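Local coordinates for hypothetical protein Atu1540 (Agrobacterium tumefaciens str. C58, PDB 2HWJ) that is of unknown function but resembles ParB-like nucleases and might therefore act on nucleic acid, at residues 164-169 with 184-188. Residues are numbered along the deposited sequence; the frame is centred on the assembly and turned at random.
Sequences FLRRRI and EAMKL
The Phe164 ring meets Leu188 CB obliquely at its CE2 corner (4.1 Å), while one of its faces carries Arg168 CD near the rim. The guanidinium of Arg168 in turn lies with one face over Phe164 CE1, and at its edge NH1 donates to Phe164 O (2.8 Å), which lies in the guanidinium plane, though NH1 is tilted 27° from the carbonyl plane. The last turn of helix 157-166 and the loop residues Arg168 and Ile169 pack on helix 178-189, with helix 171-176 in the connection. Arg168 N and Ile169 N both bond to Leu165 O, closing the turn. Arg168 NE pairs with Glu193 of the same chain and NH2 with Glu98 of the second subunit; the latter bridge links the residues after helix 157-166 to the neighbouring chain. No hydrogen bond joins the two segments; the contact is mostly apolar, with Arg168 CD and Glu184 at its border. Ile169 CG1 stands anti to the carbonyl carbon (chi1 -62°), and the branch CG1-CD1 runs to helix 178-189, where CG1 lies 3.8 Å from Leu188 CD1. Leu165 and Ile169 also touch Leu139 of helix 135-146. Ala185 CB receives two methyls, Ile169 CD1 at 4.0 Å and Leu165 CD2 at 3.5 Å.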
ATOM      1  N   PHE A 164       2.498  -1.007  22.741  1.00 62.88           N
ATOM      2  CA  PHE A 164       1.287  -0.724  23.500  1.00 61.46           C
ATOM      3  C   PHE A 164       1.297  -1.548  24.807  1.00 61.77           C
ATOM      4  O   PHE A 164       1.202  -0.991  25.886  1.00 62.47           O
ATOM      5  CB  PHE A 164       0.106  -1.056  22.597  1.00 60.64           C
ATOM      6  CG  PHE A 164      -1.254  -0.969  23.254  1.00 60.71           C
ATOM      7  CD1 PHE A 164      -1.862   0.245  23.466  1.00 60.47           C
ATOM      8  CD2 PHE A 164      -1.968  -2.120  23.568  1.00 60.27           C
ATOM      9  CE1 PHE A 164      -3.116   0.319  24.012  1.00 56.26           C
ATOM     10  CE2 PHE A 164      -3.237  -2.027  24.130  1.00 55.90           C
ATOM     11  CZ  PHE A 164      -3.785  -0.815  24.348  1.00 55.43           C
ATOM     12  N   LEU A 165       1.496  -2.865  24.719  1.00 61.09           N
ATOM     13  CA  LEU A 165       1.389  -3.671  25.880  1.00 60.56           C
ATOM     14  C   LEU A 165       2.500  -3.289  26.847  1.00 62.67           C
ATOM     15  O   LEU A 165       2.318  -3.454  28.101  1.00 63.59           O
ATOM     16  CB  LEU A 165       1.434  -5.142  25.562  1.00 58.67           C
ATOM     17  CG  LEU A 165       0.403  -5.610  24.530  1.00 58.56           C
ATOM     18  CD1 LEU A 165       0.911  -6.814  23.819  1.00 50.04           C
ATOM     19  CD2 LEU A 165      -1.025  -5.833  25.100  1.00 55.12           C
ATOM     20  N   ARG A 166       3.629  -2.754  26.352  1.00 62.39           N
ATOM     21  CA  ARG A 166       4.769  -2.799  27.251  1.00 62.75           C
ATOM     22  C   ARG A 166       4.618  -1.678  28.153  1.00 62.72           C
ATOM     23  O   ARG A 166       5.217  -1.702  29.256  1.00 63.27           O
ATOM     24  CB  ARG A 166       6.135  -2.806  26.605  1.00 63.46           C
ATOM     25  CG  ARG A 166       7.029  -1.605  26.821  1.00 65.44           C
ATOM     26  CD  ARG A 166       7.933  -1.418  25.534  1.00 69.99           C
ATOM     27  NE  ARG A 166       8.803  -2.593  25.436  1.00 69.24           N
ATOM     28  CZ  ARG A 166       8.878  -3.428  24.416  1.00 64.65           C
ATOM     29  NH1 ARG A 166       8.217  -3.219  23.325  1.00 58.10           N
ATOM     30  NH2 ARG A 166       9.674  -4.468  24.511  1.00 70.30           N
ATOM     31  N   ARG A 167       3.774  -0.726  27.742  1.00 61.47           N
ATOM     32  CA  ARG A 167       3.551   0.444  28.597  1.00 60.45           C
ATOM     33  C   ARG A 167       2.419   0.223  29.603  1.00 59.15           C
ATOM     34  O   ARG A 167       2.109   1.077  30.369  1.00 57.67           O
ATOM     35  CB  ARG A 167       3.298   1.674  27.745  1.00 61.10           C
ATOM     36  CG  ARG A 167       4.088   1.685  26.470  1.00 62.57           C
ATOM     37  CD  ARG A 167       3.717   2.841  25.566  1.00 61.82           C
ATOM     38  NE  ARG A 167       4.562   3.958  25.900  1.00 64.07           N
ATOM     39  CZ  ARG A 167       5.442   4.533  25.087  1.00 65.41           C
ATOM     40  NH1 ARG A 167       5.609   4.104  23.851  1.00 63.27           N
ATOM     41  NH2 ARG A 167       6.163   5.562  25.533  1.00 67.14           N
ATOM     42  N   ARG A 168       1.857  -0.976  29.611  1.00 59.26           N
ATOM     43  CA  ARG A 168       0.591  -1.260  30.276  1.00 58.14           C
ATOM     44  C   ARG A 168       0.566  -2.568  31.008  1.00 57.98           C
ATOM     45  O   ARG A 168      -0.289  -2.790  31.792  1.00 58.01           O
ATOM     46  CB  ARG A 168      -0.500  -1.349  29.228  1.00 57.46           C
ATOM     47  CG  ARG A 168      -1.038  -0.003  28.889  1.00 57.44           C
ATOM     48  CD  ARG A 168      -1.911  -0.044  27.686  1.00 56.18           C
ATOM     49  NE  ARG A 168      -2.172   1.321  27.242  1.00 58.47           N
ATOM     50  CZ  ARG A 168      -1.376   1.996  26.429  1.00 58.86           C
ATOM     51  NH1 ARG A 168      -0.291   1.393  25.970  1.00 62.51           N
ATOM     52  NH2 ARG A 168      -1.676   3.239  26.051  1.00 54.67           N
ATOM     53  N   ILE A 169       1.438  -3.500  30.686  1.00 58.43           N
ATOM     54  CA  ILE A 169       1.436  -4.717  31.440  1.00 57.39           C
ATOM     55  C   ILE A 169       2.805  -4.809  32.118  1.00 58.83           C
ATOM     56  O   ILE A 169       3.852  -4.550  31.505  1.00 59.30           O
ATOM     57  CB  ILE A 169       1.096  -5.918  30.561  1.00 56.84           C
ATOM     58  CG1 ILE A 169      -0.314  -5.812  29.965  1.00 55.75           C
ATOM     59  CG2 ILE A 169       1.224  -7.226  31.341  1.00 55.73           C
ATOM     60  CD1 ILE A 169      -0.610  -7.000  28.977  1.00 56.13           C
ATOM     61  N   GLU A 184      -4.630 -10.428  30.149  1.00 59.37           N
ATOM     62  CA  GLU A 184      -4.689  -8.990  30.245  1.00 61.43           C
ATOM     63  C   GLU A 184      -4.661  -8.314  28.891  1.00 60.43           C
ATOM     64  O   GLU A 184      -5.477  -7.424  28.645  1.00 60.08           O
ATOM     65  CB  GLU A 184      -3.589  -8.443  31.160  1.00 62.27           C
ATOM     66  CG  GLU A 184      -4.164  -8.238  32.535  1.00 70.76           C
ATOM     67  CD  GLU A 184      -3.707  -6.936  33.249  1.00 82.07           C
ATOM     68  OE1 GLU A 184      -3.229  -5.957  32.562  1.00 84.45           O
ATOM     69  OE2 GLU A 184      -3.877  -6.908  34.523  1.00 83.98           O
ATOM     70  N   ALA A 185      -3.733  -8.744  28.049  1.00 58.91           N
ATOM     71  CA  ALA A 185      -3.545  -8.184  26.750  1.00 60.80           C
ATOM     72  C   ALA A 185      -4.823  -8.287  25.938  1.00 62.40           C
ATOM     73  O   ALA A 185      -5.251  -7.364  25.184  1.00 61.61           O
ATOM     74  CB  ALA A 185      -2.436  -8.949  26.026  1.00 60.71           C
HETATM   75  N   MSE A 186      -5.430  -9.452  26.088  1.00 64.47           N
HETATM   76  CA  MSE A 186      -6.692  -9.740  25.439  1.00 66.24           C
HETATM   77  C   MSE A 186      -7.817  -8.781  25.932  1.00 65.18           C
HETATM   78  O   MSE A 186      -8.607  -8.267  25.129  1.00 64.64           O
HETATM   79  CB  MSE A 186      -6.993 -11.211  25.634  1.00 68.56           C
HETATM   80  CG  MSE A 186      -8.201 -11.689  24.970  1.00 75.45           C
HETATM   81 SE   MSE A 186      -8.170 -11.346  23.048  1.00100.12          SE
HETATM   82  CE  MSE A 186      -9.883 -12.288  22.603  1.00 85.52           C
ATOM     83  N   LYS A 187      -7.878  -8.519  27.242  1.00 64.06           N
ATOM     84  CA  LYS A 187      -8.799  -7.495  27.740  1.00 63.15           C
ATOM     85  C   LYS A 187      -8.402  -6.114  27.145  1.00 63.10           C
ATOM     86  O   LYS A 187      -9.285  -5.293  26.890  1.00 64.21           O
ATOM     87  CB  LYS A 187      -8.831  -7.493  29.249  1.00 62.42           C
ATOM     88  CG  LYS A 187      -9.520  -6.378  29.934  1.00 62.44           C
ATOM     89  CD  LYS A 187     -10.039  -6.970  31.288  1.00 66.18           C
ATOM     90  CE  LYS A 187     -10.395  -5.948  32.367  1.00 67.30           C
ATOM     91  NZ  LYS A 187      -9.404  -6.038  33.505  1.00 68.12           N
ATOM     92  N   LEU A 188      -7.120  -5.865  26.870  1.00 60.15           N
ATOM     93  CA  LEU A 188      -6.804  -4.537  26.478  1.00 59.39           C
ATOM     94  C   LEU A 188      -7.081  -4.353  24.972  1.00 59.47           C
ATOM     95  O   LEU A 188      -7.654  -3.317  24.545  1.00 57.76           O
ATOM     96  CB  LEU A 188      -5.364  -4.184  26.834  1.00 59.74           C
ATOM     97  CG  LEU A 188      -4.946  -3.862  28.281  1.00 60.34           C
ATOM     98  CD1 LEU A 188      -3.561  -4.377  28.489  1.00 60.31           C
ATOM     99  CD2 LEU A 188      -5.066  -2.379  28.733  1.00 55.31           C
TER